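Side-chain contacts in sugar phosphate isomerase/epimerase (Parabacteroides distasonis, PDB 3L23), which binds a magnesium ion in a xylose isomerase-like TIM barrel and probably acts as an isomerase, perhaps on sugar phosphates: residues Y218-V221 / D226-E229; A247-S252 / A293-K298; M259-M264 / K270-E275. One frame throughout, in Å; residues are numbered along the deposited sequence.

Contact 1 of 3, residues Y218-V221 / D226-E229; sequences YWTV and DPVE
In the TIM barrel, the link that follows strand 211-216 turns a corner between two short helices, 217-222 and 227-233, and this corner is closed by Thr220 and Val221 packing on Pro227. The methyl of Thr220 meets the proline at its nitrogen: CG2 lies 3.8 Å from Pro227 N and 4.0 Å from Pro227 CD, so it rests where the proline ring joins the main chain. It gets there because CG2 stands anti to the backbone N of its own residue (chi1 -55° for the hydroxyl), which leaves OG1 beside that N, hydrogen-bonded with Asp216 O, the last residue of strand 211-216, and with Asn166 ND2. Threonine suits the place by serving both sides, a methyl for the proline and a hydroxyl for the chain leading from the metal ligand Asp216. Val221 adds one branch, CG2, which meets Pro227 CD at 3.7 Å, the two side chains crossing at a slant. The proline is the first residue of helix 227-233, where the amide has no helical carbonyl partner to lose, so that proline is well tolerated. Asp226 before it is the N-cap: its OD1 accepts from Val228 N at 3.0 Å, from well above the carboxylate plane (68° out of it), while the bond from Glu229 N to OD2 is weak. The negative carboxylate at the positive end of the helix dipole is probably a favourable pairing. Across the corner itself the contact is purely apolar, so its hold depends on shape and on burial of methyl and ring carbons, while Thr220 OG1 and the Asp226 carboxylate find their partners away from the apolar patch.

Contact 2 of 3, residues A247-S252 / A293-K298; sequences AVFGQS and ADYLIK
Phe249 meets Tyr295 in two ways at once. Its CB sits over one face of the tyrosine ring, a CH-pi contact 3.8 Å from the centroid and 20° off the ring normal, and its own ring then turns an edge toward that face. The two aromatic planes stand at 82°, an offset edge-to-face pair in which Phe249 CD2 comes 3.9 Å from Tyr295 CD1. Beyond it the edge reaches Leu296, whose CG lies in the plane of the phenylalanine ring, 4.0 Å from Phe249 CE2. Phenylalanine suits the place because a flat apolar ring can set CB on one aromatic face and still turn its edge to the branched end of a leucine. The tyrosine can offer its face because CG stands opposite the backbone N (chi1 175°), which carries the ring out from helix 285-298 toward the loop. With Tyr295 cut back to alanine, Phe249 CB would probably lose its cover and the phenylalanine edge its aromatic face, opening a gap between loop and helix. The loop follows strand 238-243 of the barrel, at the C-terminal end where the active site of TIM barrels lies, and the contact pins it to the last helix of the fold. A type II turn from Val248 to Gln251, closed by Gln251 N to Val248 O at 3.2 Å, presents the phenylalanine. Gly250 follows with positive phi, and a beta carbon there would run into Tyr295 CE2; Gly250 CA passes that atom at 3.9 Å. Further out, Asp245 grips the turn through Gly250 N and Ser252 OG. The phenylalanine ring also packs on Val274 of strand 272-274, on Cys292 and on Phe257, while Leu296 leans on Ile15.

Contact 3 of 3, residues M259-M264 / K270-E275; sequences MIFKQM and KDYFVE. With MG (magnesium ion), chain B; EDO (1,2-ethanediol), chain F.
Tyr272 carries its ring between the backbone N and the carbonyl carbon (chi1 72°), a position that turns it from strand 272-274 toward helix 257-267, and Met264 answers with CG anti to its backbone N (chi1 -170°) and a bend at its last torsion. The bend brings SE of Met264, a selenium standing in for the methionine sulfur, to 3.8 Å from Tyr272 CD2. It is a Met-aromatic contact that approaches obliquely, with SE of Met264 4.8 Å from the Tyr272 ring centroid; methionine, long and flexible, suits such a flank. Phe261, a turn earlier on the helix, points the edge of its ring at the tyrosine face, in an edge-to-face pair with planes at 88°. Phe261 CE2 lies 3.8 Å from Tyr272 CE2, set toward the rim of the face. The opposite face is covered by a 1,2-ethanediol molecule, probably from the crystallisation liquor. Its O1 takes a bond from Tyr272 N at 3.0 Å and gives one to Tyr272 O. The contact thus packs helix against strand within the beta-alpha-beta unit of strand 238-243, helix 257-267 and strand 272-274, with Leu296 of helix 285-298 touching both aromatic rings.

Three residues along from the tyrosine, Glu275 runs out extended and binds magnesium through OE1 at 2.0 Å, beside His165, Asp216 and His242. Its other oxygen, OE2, accepts from a water that is itself on the metal at 2.4 Å. The chemistry is split along one short segment: aromatic and Met-aromatic packing seats Tyr272 against the helix, while the Glu275 carboxylate is held at both oxygens, one by the metal and one by a metal-bound water.

The three contacts lie in series or nested along the second half of the barrel. Contact 3 falls within the loop that contact 2 closes, and the two meet directly: Leu296 CD1 approaches Val274 CG2 at 3.6 Å, and Phe249 CZ lies 3.8 Å from Val274 CG1. Contact 1 touches contact 3 through Val228, whose CG2 is 3.8 Å from Met259 CG. Contacts 1 and 2 do not touch: their nearest atoms are about 6 Å apart and their centres about 18 Å. Contact 3 supplies the magnesium ligand Glu275 itself; the side chains of Thr220 in contact 1 and Phe249 in contact 2 stand about 9 and 10 Å from the ion.

Contact 1 of 3, residues Y218-V221 / D226-E229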
ATOM      1  N   TYR A 218       6.426  -8.530   3.472  1.00 29.19           N
ATOM      2  CA  TYR A 218       7.076  -9.447   2.551  1.00 29.31           C
ATOM      3  C   TYR A 218       8.162  -8.718   1.745  1.00 30.06           C
ATOM      4  O   TYR A 218       9.308  -9.206   1.602  1.00 29.64           O
ATOM      5  CB  TYR A 218       6.072 -10.046   1.569  1.00 29.48           C
ATOM      6  CG  TYR A 218       6.675 -10.833   0.424  1.00 29.19           C
ATOM      7  CD1 TYR A 218       7.141 -12.147   0.575  1.00 28.50           C
ATOM      8  CD2 TYR A 218       6.814 -10.271  -0.871  1.00 28.27           C
ATOM      9  CE1 TYR A 218       7.639 -12.857  -0.491  1.00 29.96           C
ATOM     10  CE2 TYR A 218       7.303 -10.961  -1.889  1.00 29.44           C
ATOM     11  CZ  TYR A 218       7.743 -12.268  -1.729  1.00 30.82           C
ATOM     12  OH  TYR A 218       8.253 -12.996  -2.750  1.00 31.16           O
ATOM     13  N   TRP A 219       7.794  -7.573   1.166  1.00 30.05           N
ATOM     14  CA  TRP A 219       8.763  -6.892   0.337  1.00 29.76           C
ATOM     15  C   TRP A 219       9.918  -6.344   1.154  1.00 29.91           C
ATOM     16  O   TRP A 219      11.011  -6.163   0.636  1.00 29.29           O
ATOM     17  CB  TRP A 219       8.110  -5.811  -0.538  1.00 30.67           C
ATOM     18  CG  TRP A 219       7.355  -6.443  -1.667  1.00 30.12           C
ATOM     19  CD1 TRP A 219       6.016  -6.561  -1.781  1.00 32.77           C
ATOM     20  CD2 TRP A 219       7.919  -7.088  -2.818  1.00 30.56           C
ATOM     21  NE1 TRP A 219       5.699  -7.247  -2.907  1.00 30.60           N
ATOM     22  CE2 TRP A 219       6.849  -7.559  -3.588  1.00 30.66           C
ATOM     23  CE3 TRP A 219       9.219  -7.296  -3.270  1.00 33.13           C
ATOM     24  CZ2 TRP A 219       7.028  -8.248  -4.778  1.00 30.98           C
ATOM     25  CZ3 TRP A 219       9.419  -7.952  -4.474  1.00 32.89           C
ATOM     26  CH2 TRP A 219       8.319  -8.456  -5.210  1.00 33.13           C
ATOM     27  N   THR A 220       9.706  -6.083   2.429  1.00 27.37           N
ATOM     28  CA  THR A 220      10.800  -5.697   3.364  1.00 27.83           C
ATOM     29  C   THR A 220      11.816  -6.823   3.496  1.00 27.32           C
ATOM     30  O   THR A 220      13.044  -6.634   3.308  1.00 27.12           O
ATOM     31  CB  THR A 220      10.252  -5.227   4.755  1.00 27.51           C
ATOM     32  OG1 THR A 220       9.321  -4.165   4.526  1.00 29.20           O
ATOM     33  CG2 THR A 220      11.394  -4.720   5.667  1.00 29.66           C
ATOM     34  N   VAL A 221      11.308  -8.036   3.712  1.00 28.24           N
ATOM     35  CA  VAL A 221      12.169  -9.203   3.737  1.00 28.24           C
ATOM     36  C   VAL A 221      12.891  -9.424   2.383  1.00 29.71           C
ATOM     37  O   VAL A 221      14.082  -9.749   2.351  1.00 29.76           O
ATOM     38  CB  VAL A 221      11.373 -10.453   4.213  1.00 27.99           C
ATOM     39  CG1 VAL A 221      12.213 -11.755   4.102  1.00 28.85           C
ATOM     40  CG2 VAL A 221      10.817 -10.219   5.682  1.00 29.53           C
ATOM     41  N   ASP A 226      14.498  -6.435   8.045  1.00 30.73           N
ATOM     42  CA  ASP A 226      13.577  -7.059   9.014  1.00 30.82           C
ATOM     43  C   ASP A 226      12.454  -6.122   9.380  1.00 30.22           C
ATOM     44  O   ASP A 226      12.718  -5.120  10.022  1.00 30.73           O
ATOM     45  CB  ASP A 226      14.358  -7.388  10.282  1.00 31.72           C
ATOM     46  CG  ASP A 226      13.509  -8.038  11.362  1.00 32.08           C
ATOM     47  OD1 ASP A 226      12.360  -8.476  11.093  1.00 34.13           O
ATOM     48  OD2 ASP A 226      14.026  -8.096  12.512  1.00 33.99           O
ATOM     49  N   PRO A 227      11.200  -6.477   9.029  1.00 29.53           N
ATOM     50  CA  PRO A 227      10.093  -5.599   9.353  1.00 28.86           C
ATOM     51  C   PRO A 227       9.878  -5.450  10.852  1.00 29.62           C
ATOM     52  O   PRO A 227       9.404  -4.412  11.305  1.00 30.19           O
ATOM     53  CB  PRO A 227       8.901  -6.269   8.693  1.00 31.06           C
ATOM     54  CG  PRO A 227       9.248  -7.670   8.555  1.00 30.35           C
ATOM     55  CD  PRO A 227      10.739  -7.677   8.317  1.00 30.30           C
ATOM     56  N   VAL A 228      10.254  -6.452  11.628  1.00 29.30           N
ATOM     57  CA  VAL A 228      10.121  -6.325  13.088  1.00 30.24           C
ATOM     58  C   VAL A 228      11.071  -5.268  13.642  1.00 31.20           C
ATOM     59  O   VAL A 228      10.675  -4.436  14.450  1.00 30.27           O
ATOM     60  CB  VAL A 228      10.276  -7.690  13.743  1.00 30.54           C
ATOM     61  CG1 VAL A 228      10.435  -7.564  15.256  1.00 30.49           C
ATOM     62  CG2 VAL A 228       9.053  -8.585  13.367  1.00 28.53           C
ATOM     63  N   GLU A 229      12.333  -5.298  13.219  1.00 31.98           N
ATOM     64  CA  GLU A 229      13.291  -4.255  13.577  1.00 32.56           C
ATOM     65  C   GLU A 229      12.832  -2.860  13.162  1.00 30.60           C
ATOM     66  O   GLU A 229      13.011  -1.896  13.921  1.00 31.23           O
ATOM     67  CB  GLU A 229      14.658  -4.534  12.936  1.00 32.70           C
ATOM     68  CG  GLU A 229      15.717  -3.481  13.232  1.00 34.93           C
ATOM     69  CD  GLU A 229      17.053  -3.679  12.459  1.00 38.07           C
ATOM     70  OE1 GLU A 229      17.123  -4.490  11.484  1.00 41.86           O
ATOM     71  OE2 GLU A 229      18.023  -2.995  12.869  1.00 46.31           O
TER

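Contact 2 of 3, residues A247-S252 / A293-K298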
ATOM      1  N   ALA A 247       3.264 -16.696  -1.426  1.00 30.56           N
ATOM      2  CA  ALA A 247       1.926 -17.036  -1.934  1.00 30.92           C
ATOM      3  C   ALA A 247       0.996 -17.234  -0.746  1.00 30.32           C
ATOM      4  O   ALA A 247       0.842 -16.320   0.035  1.00 31.06           O
ATOM      5  CB  ALA A 247       1.974 -18.270  -2.836  1.00 31.78           C
ATOM      6  N   VAL A 248       0.369 -18.400  -0.579  1.00 30.16           N
ATOM      7  CA  VAL A 248      -0.488 -18.574   0.582  1.00 30.18           C
ATOM      8  C   VAL A 248       0.326 -18.479   1.882  1.00 30.00           C
ATOM      9  O   VAL A 248       1.417 -19.072   2.006  1.00 29.66           O
ATOM     10  CB  VAL A 248      -1.269 -19.914   0.515  1.00 30.86           C
ATOM     11  CG1 VAL A 248      -1.997 -20.149   1.823  1.00 30.11           C
ATOM     12  CG2 VAL A 248      -2.198 -19.858  -0.714  1.00 31.07           C
ATOM     13  N   PHE A 249      -0.226 -17.739   2.851  1.00 29.69           N
ATOM     14  CA  PHE A 249       0.436 -17.531   4.130  1.00 30.44           C
ATOM     15  C   PHE A 249       0.887 -18.838   4.763  1.00 30.09           C
ATOM     16  O   PHE A 249       0.127 -19.830   4.837  1.00 28.94           O
ATOM     17  CB  PHE A 249      -0.450 -16.821   5.133  1.00 30.02           C
ATOM     18  CG  PHE A 249      -0.887 -15.440   4.755  1.00 30.97           C
ATOM     19  CD1 PHE A 249      -0.296 -14.702   3.725  1.00 29.19           C
ATOM     20  CD2 PHE A 249      -1.896 -14.861   5.462  1.00 31.07           C
ATOM     21  CE1 PHE A 249      -0.727 -13.434   3.439  1.00 31.40           C
ATOM     22  CE2 PHE A 249      -2.322 -13.587   5.208  1.00 31.98           C
ATOM     23  CZ  PHE A 249      -1.728 -12.853   4.236  1.00 31.15           C
ATOM     24  N   GLY A 250       2.142 -18.847   5.218  1.00 30.29           N
ATOM     25  CA  GLY A 250       2.696 -19.983   5.920  1.00 30.47           C
ATOM     26  C   GLY A 250       3.216 -21.141   5.113  1.00 30.76           C
ATOM     27  O   GLY A 250       3.689 -22.093   5.672  1.00 32.00           O
ATOM     28  N   GLN A 251       3.153 -21.069   3.798  0.80 31.80           N
ATOM     29  CA  GLN A 251       3.591 -22.197   2.956  0.80 32.13           C
ATOM     30  C   GLN A 251       5.012 -22.081   2.417  0.80 30.99           C
ATOM     31  O   GLN A 251       5.496 -23.002   1.777  0.80 31.25           O
ATOM     32  CB  GLN A 251       2.582 -22.381   1.817  0.80 32.93           C
ATOM     33  CG  GLN A 251       1.203 -22.786   2.403  0.80 34.98           C
ATOM     34  CD  GLN A 251       0.207 -23.282   1.387  0.80 36.67           C
ATOM     35  OE1 GLN A 251       0.469 -23.329   0.173  0.80 41.67           O
ATOM     36  NE2 GLN A 251      -0.977 -23.655   1.881  0.80 41.69           N
ATOM     37  N   SER A 252       5.695 -20.990   2.742  1.00 30.57           N
ATOM     38  CA  SER A 252       7.078 -20.798   2.321  1.00 30.39           C
ATOM     39  C   SER A 252       7.941 -20.856   3.556  1.00 31.30           C
ATOM     40  O   SER A 252       7.431 -20.909   4.682  1.00 32.37           O
ATOM     41  CB  SER A 252       7.250 -19.430   1.665  1.00 29.87           C
ATOM     42  OG  SER A 252       7.365 -18.430   2.628  1.00 29.95           O
ATOM     43  N   ALA A 293      -7.081 -15.998   4.468  1.00 30.92           N
ATOM     44  CA  ALA A 293      -8.024 -15.671   5.527  1.00 30.57           C
ATOM     45  C   ALA A 293      -8.059 -16.788   6.543  1.00 30.30           C
ATOM     46  O   ALA A 293      -8.035 -16.530   7.737  1.00 31.19           O
ATOM     47  CB  ALA A 293      -9.460 -15.449   4.944  1.00 30.66           C
ATOM     48  N   ASP A 294      -8.100 -18.033   6.073  1.00 30.90           N
ATOM     49  CA  ASP A 294      -8.219 -19.186   6.947  1.00 30.94           C
ATOM     50  C   ASP A 294      -6.988 -19.293   7.836  1.00 30.71           C
ATOM     51  O   ASP A 294      -7.100 -19.611   9.002  1.00 29.84           O
ATOM     52  CB  ASP A 294      -8.407 -20.479   6.143  1.00 31.35           C
ATOM     53  CG  ASP A 294      -9.788 -20.600   5.487  1.00 34.20           C
ATOM     54  OD1 ASP A 294     -10.692 -19.875   5.923  1.00 34.92           O
ATOM     55  OD2 ASP A 294      -9.953 -21.453   4.548  1.00 36.95           O
ATOM     56  N   TYR A 295      -5.812 -18.980   7.306  1.00 29.81           N
ATOM     57  CA  TYR A 295      -4.599 -18.962   8.105  1.00 29.44           C
ATOM     58  C   TYR A 295      -4.752 -17.992   9.259  1.00 29.77           C
ATOM     59  O   TYR A 295      -4.463 -18.331  10.403  1.00 29.61           O
ATOM     60  CB  TYR A 295      -3.401 -18.593   7.216  1.00 30.28           C
ATOM     61  CG  TYR A 295      -2.109 -18.435   7.958  1.00 30.18           C
ATOM     62  CD1 TYR A 295      -1.769 -17.233   8.553  1.00 28.94           C
ATOM     63  CD2 TYR A 295      -1.211 -19.481   8.049  1.00 30.90           C
ATOM     64  CE1 TYR A 295      -0.606 -17.086   9.267  1.00 29.77           C
ATOM     65  CE2 TYR A 295       0.000 -19.318   8.727  1.00 29.06           C
ATOM     66  CZ  TYR A 295       0.288 -18.105   9.324  1.00 29.06           C
ATOM     67  OH  TYR A 295       1.464 -17.906  10.027  1.00 32.88           O
ATOM     68  N   LEU A 296      -5.220 -16.776   8.980  1.00 30.14           N
ATOM     69  CA  LEU A 296      -5.337 -15.759  10.027  1.00 30.45           C
ATOM     70  C   LEU A 296      -6.421 -16.119  11.046  1.00 29.96           C
ATOM     71  O   LEU A 296      -6.263 -15.900  12.248  1.00 29.77           O
ATOM     72  CB  LEU A 296      -5.626 -14.387   9.412  1.00 30.90           C
ATOM     73  CG  LEU A 296      -4.569 -13.783   8.493  1.00 30.21           C
ATOM     74  CD1 LEU A 296      -5.087 -12.477   7.895  1.00 32.34           C
ATOM     75  CD2 LEU A 296      -3.222 -13.574   9.211  1.00 30.34           C
ATOM     76  N   ILE A 297      -7.529 -16.636  10.551  1.00 30.83           N
ATOM     77  CA  ILE A 297      -8.616 -17.073  11.425  1.00 30.88           C
ATOM     78  C   ILE A 297      -8.164 -18.130  12.462  1.00 31.53           C
ATOM     79  O   ILE A 297      -8.522 -18.038  13.650  1.00 32.02           O
ATOM     80  CB  ILE A 297      -9.827 -17.529  10.581  1.00 30.19           C
ATOM     81  CG1 ILE A 297     -10.470 -16.309   9.906  1.00 32.55           C
ATOM     82  CG2 ILE A 297     -10.848 -18.259  11.463  1.00 31.97           C
ATOM     83  CD1 ILE A 297     -11.445 -16.609   8.753  1.00 31.14           C
ATOM     84  N   LYS A 298      -7.386 -19.105  12.010  1.00 32.30           N
ATOM     85  CA  LYS A 298      -6.872 -20.179  12.852  1.00 33.89           C
ATOM     86  C   LYS A 298      -5.678 -19.751  13.693  1.00 33.02           C
ATOM     87  O   LYS A 298      -5.390 -20.394  14.664  1.00 32.88           O
ATOM     88  CB  LYS A 298      -6.445 -21.365  11.995  1.00 33.72           C
ATOM     89  CG  LYS A 298      -7.608 -22.028  11.273  1.00 37.10           C
ATOM     90  CD  LYS A 298      -7.119 -23.244  10.484  1.00 38.51           C
TER

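Contact 3 of 3, residues M259-M264 / K270-E275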
HETATM    1  N   MSE A 259       5.789 -13.328  15.089  1.00 30.01           N
HETATM    2  CA  MSE A 259       6.560 -12.176  15.556  1.00 29.27           C
HETATM    3  C   MSE A 259       6.066 -10.881  14.943  1.00 29.14           C
HETATM    4  O   MSE A 259       6.028  -9.852  15.614  1.00 29.16           O
HETATM    5  CB  MSE A 259       8.080 -12.397  15.302  1.00 30.43           C
HETATM    6  CG  MSE A 259       8.976 -11.387  15.918  1.00 30.42           C
HETATM    7 SE   MSE A 259       9.052 -11.564  17.861  0.75 32.24          SE
HETATM    8  CE  MSE A 259       8.613  -9.650  18.206  1.00 32.91           C
ATOM      9  N   ILE A 260       5.722 -10.910  13.650  1.00 29.13           N
ATOM     10  CA  ILE A 260       5.180  -9.737  12.976  1.00 29.84           C
ATOM     11  C   ILE A 260       3.901  -9.250  13.684  1.00 29.68           C
ATOM     12  O   ILE A 260       3.790  -8.071  13.996  1.00 29.82           O
ATOM     13  CB  ILE A 260       4.931 -10.004  11.488  1.00 29.42           C
ATOM     14  CG1 ILE A 260       6.268 -10.048  10.769  1.00 30.87           C
ATOM     15  CG2 ILE A 260       4.036  -8.942  10.863  1.00 27.09           C
ATOM     16  CD1 ILE A 260       6.175 -10.598   9.356  1.00 31.20           C
ATOM     17  N   PHE A 261       2.962 -10.154  13.963  1.00 30.34           N
ATOM     18  CA  PHE A 261       1.726  -9.739  14.656  1.00 31.08           C
ATOM     19  C   PHE A 261       1.956  -9.314  16.106  1.00 31.03           C
ATOM     20  O   PHE A 261       1.335  -8.368  16.578  1.00 31.66           O
ATOM     21  CB  PHE A 261       0.648 -10.809  14.582  1.00 30.91           C
ATOM     22  CG  PHE A 261      -0.140 -10.746  13.319  1.00 30.79           C
ATOM     23  CD1 PHE A 261       0.309 -11.420  12.144  1.00 30.43           C
ATOM     24  CD2 PHE A 261      -1.296  -9.976  13.252  1.00 32.64           C
ATOM     25  CE1 PHE A 261      -0.411 -11.344  10.954  1.00 31.89           C
ATOM     26  CE2 PHE A 261      -2.007  -9.903  12.071  1.00 32.58           C
ATOM     27  CZ  PHE A 261      -1.572 -10.575  10.932  1.00 33.34           C
ATOM     28  N   LYS A 262       2.852  -9.996  16.803  0.80 31.19           N
ATOM     29  CA  LYS A 262       3.197  -9.595  18.158  0.80 31.12           C
ATOM     30  C   LYS A 262       3.665  -8.149  18.151  0.80 30.40           C
ATOM     31  O   LYS A 262       3.232  -7.306  18.978  0.80 29.26           O
ATOM     32  CB  LYS A 262       4.284 -10.510  18.701  0.80 31.66           C
ATOM     33  CG  LYS A 262       4.789 -10.112  20.064  0.80 35.70           C
ATOM     34  CD  LYS A 262       5.565 -11.224  20.705  0.80 37.85           C
ATOM     35  CE  LYS A 262       6.462 -10.687  21.777  0.80 39.91           C
ATOM     36  NZ  LYS A 262       7.027 -11.798  22.563  0.80 43.44           N
ATOM     37  N   GLN A 263       4.558  -7.849  17.216  1.00 29.67           N
ATOM     38  CA  GLN A 263       5.106  -6.514  17.140  1.00 29.50           C
ATOM     39  C   GLN A 263       4.043  -5.484  16.700  1.00 29.73           C
ATOM     40  O   GLN A 263       4.034  -4.360  17.192  1.00 30.15           O
ATOM     41  CB  GLN A 263       6.349  -6.457  16.212  1.00 29.56           C
ATOM     42  CG  GLN A 263       7.112  -5.154  16.381  1.00 30.59           C
ATOM     43  CD  GLN A 263       7.726  -4.994  17.763  1.00 30.18           C
ATOM     44  OE1 GLN A 263       8.430  -5.911  18.263  1.00 30.92           O
ATOM     45  NE2 GLN A 263       7.437  -3.855  18.434  1.00 32.02           N
HETATM   46  N   MSE A 264       3.172  -5.872  15.776  1.00 30.00           N
HETATM   47  CA  MSE A 264       2.100  -5.012  15.302  1.00 31.38           C
HETATM   48  C   MSE A 264       1.216  -4.537  16.488  1.00 30.91           C
HETATM   49  O   MSE A 264       0.940  -3.324  16.634  1.00 32.29           O
HETATM   50  CB  MSE A 264       1.264  -5.741  14.244  1.00 32.12           C
HETATM   51  CG  MSE A 264       0.277  -4.836  13.526  1.00 30.74           C
HETATM   52 SE   MSE A 264      -0.940  -5.872  12.423  0.75 31.32          SE
HETATM   53  CE  MSE A 264      -2.103  -6.389  13.791  1.00 31.49           C
ATOM     54  N   LYS A 270      -3.345  -0.399  14.070  1.00 38.11           N
ATOM     55  CA  LYS A 270      -4.776  -0.712  14.019  1.00 38.31           C
ATOM     56  C   LYS A 270      -5.294  -1.160  12.648  1.00 38.78           C
ATOM     57  O   LYS A 270      -6.485  -1.415  12.511  1.00 41.03           O
ATOM     58  CB  LYS A 270      -5.563   0.542  14.367  1.00 39.61           C
ATOM     59  N   ASP A 271      -4.467  -1.179  11.622  1.00 35.64           N
ATOM     60  CA  ASP A 271      -4.955  -1.585  10.323  1.00 35.27           C
ATOM     61  C   ASP A 271      -3.920  -2.394   9.574  1.00 34.23           C
ATOM     62  O   ASP A 271      -2.761  -2.029   9.538  1.00 34.21           O
ATOM     63  CB  ASP A 271      -5.330  -0.333   9.511  1.00 36.79           C
ATOM     64  CG  ASP A 271      -6.557   0.371  10.085  1.00 36.96           C
ATOM     65  OD1 ASP A 271      -7.638  -0.271  10.076  1.00 41.85           O
ATOM     66  OD2 ASP A 271      -6.417   1.524  10.532  1.00 37.09           O
ATOM     67  N   TYR A 272      -4.363  -3.504   8.989  1.00 33.70           N
ATOM     68  CA  TYR A 272      -3.561  -4.253   8.076  1.00 31.75           C
ATOM     69  C   TYR A 272      -4.416  -4.776   6.939  1.00 32.89           C
ATOM     70  O   TYR A 272      -5.648  -4.910   7.064  1.00 31.96           O
ATOM     71  CB  TYR A 272      -2.796  -5.405   8.754  1.00 31.65           C
ATOM     72  CG  TYR A 272      -3.660  -6.567   9.185  1.00 30.83           C
ATOM     73  CD1 TYR A 272      -3.994  -7.602   8.320  1.00 31.21           C
ATOM     74  CD2 TYR A 272      -4.133  -6.651  10.474  1.00 32.11           C
ATOM     75  CE1 TYR A 272      -4.769  -8.673   8.722  1.00 31.83           C
ATOM     76  CE2 TYR A 272      -4.924  -7.719  10.864  1.00 31.02           C
ATOM     77  CZ  TYR A 272      -5.215  -8.737   9.981  1.00 31.25           C
ATOM     78  OH  TYR A 272      -6.009  -9.816  10.364  1.00 33.23           O
ATOM     79  N   PHE A 273      -3.741  -5.049   5.828  1.00 32.33           N
ATOM     80  CA  PHE A 273      -4.354  -5.641   4.631  1.00 32.04           C
ATOM     81  C   PHE A 273      -3.587  -6.856   4.127  1.00 31.75           C
ATOM     82  O   PHE A 273      -2.355  -6.837   3.981  1.00 30.69           O
ATOM     83  CB  PHE A 273      -4.464  -4.611   3.525  1.00 31.70           C
ATOM     84  CG  PHE A 273      -5.233  -3.411   3.946  1.00 32.63           C
ATOM     85  CD1 PHE A 273      -6.607  -3.467   4.010  1.00 32.71           C
ATOM     86  CD2 PHE A 273      -4.589  -2.298   4.456  1.00 32.63           C
ATOM     87  CE1 PHE A 273      -7.339  -2.381   4.480  1.00 30.24           C
ATOM     88  CE2 PHE A 273      -5.290  -1.203   4.897  1.00 33.51           C
ATOM     89  CZ  PHE A 273      -6.689  -1.248   4.942  1.00 30.38           C
ATOM     90  N   VAL A 274      -4.343  -7.916   3.879  1.00 30.55           N
ATOM     91  CA  VAL A 274      -3.834  -9.098   3.188  1.00 30.83           C
ATOM     92  C   VAL A 274      -3.526  -8.797   1.745  1.00 30.73           C
ATOM     93  O   VAL A 274      -4.313  -8.156   1.038  1.00 30.59           O
ATOM     94  CB  VAL A 274      -4.882 -10.288   3.250  1.00 30.54           C
ATOM     95  CG1 VAL A 274      -4.541 -11.387   2.232  1.00 29.93           C
ATOM     96  CG2 VAL A 274      -4.991 -10.790   4.686  1.00 31.63           C
ATOM     97  N   GLU A 275      -2.382  -9.295   1.280  1.00 31.06           N
ATOM     98  CA  GLU A 275      -2.031  -9.204  -0.115  1.00 31.99           C
ATOM     99  C   GLU A 275      -1.549 -10.538  -0.645  1.00 31.48           C
ATOM    100  O   GLU A 275      -0.849 -11.284   0.065  1.00 31.26           O
ATOM    101  CB  GLU A 275      -0.958  -8.146  -0.311  1.00 32.32           C
ATOM    102  CG  GLU A 275      -0.598  -8.021  -1.770  1.00 34.87           C
ATOM    103  CD  GLU A 275       0.281  -6.841  -2.060  1.00 41.71           C
ATOM    104  OE1 GLU A 275       1.010  -6.389  -1.184  1.00 35.74           O
ATOM    105  OE2 GLU A 275       0.256  -6.370  -3.209  1.00 49.54           O
TER
HETATM  106 MG    MG B   1       2.037  -4.727  -0.802  1.00 16.51          MG
HETATM  107  C1  EDO F   5      -7.519  -5.315   9.607  1.00 28.67           C
HETATM  108  O1  EDO F   5      -7.284  -3.970   9.139  1.00 28.91           O
HETATM  109  C2  EDO F   5      -7.378  -5.382  11.118  1.00 31.53           C
HETATM  110  O2  EDO F   5      -8.404  -4.578  11.674  1.00 33.26           O
HETATM  111  O   HOH W   1       0.740  -3.788  -2.543  1.00 21.55           O
HETATM  112  O   HOH W   2       3.273  -5.096  -2.496  1.00 20.44           O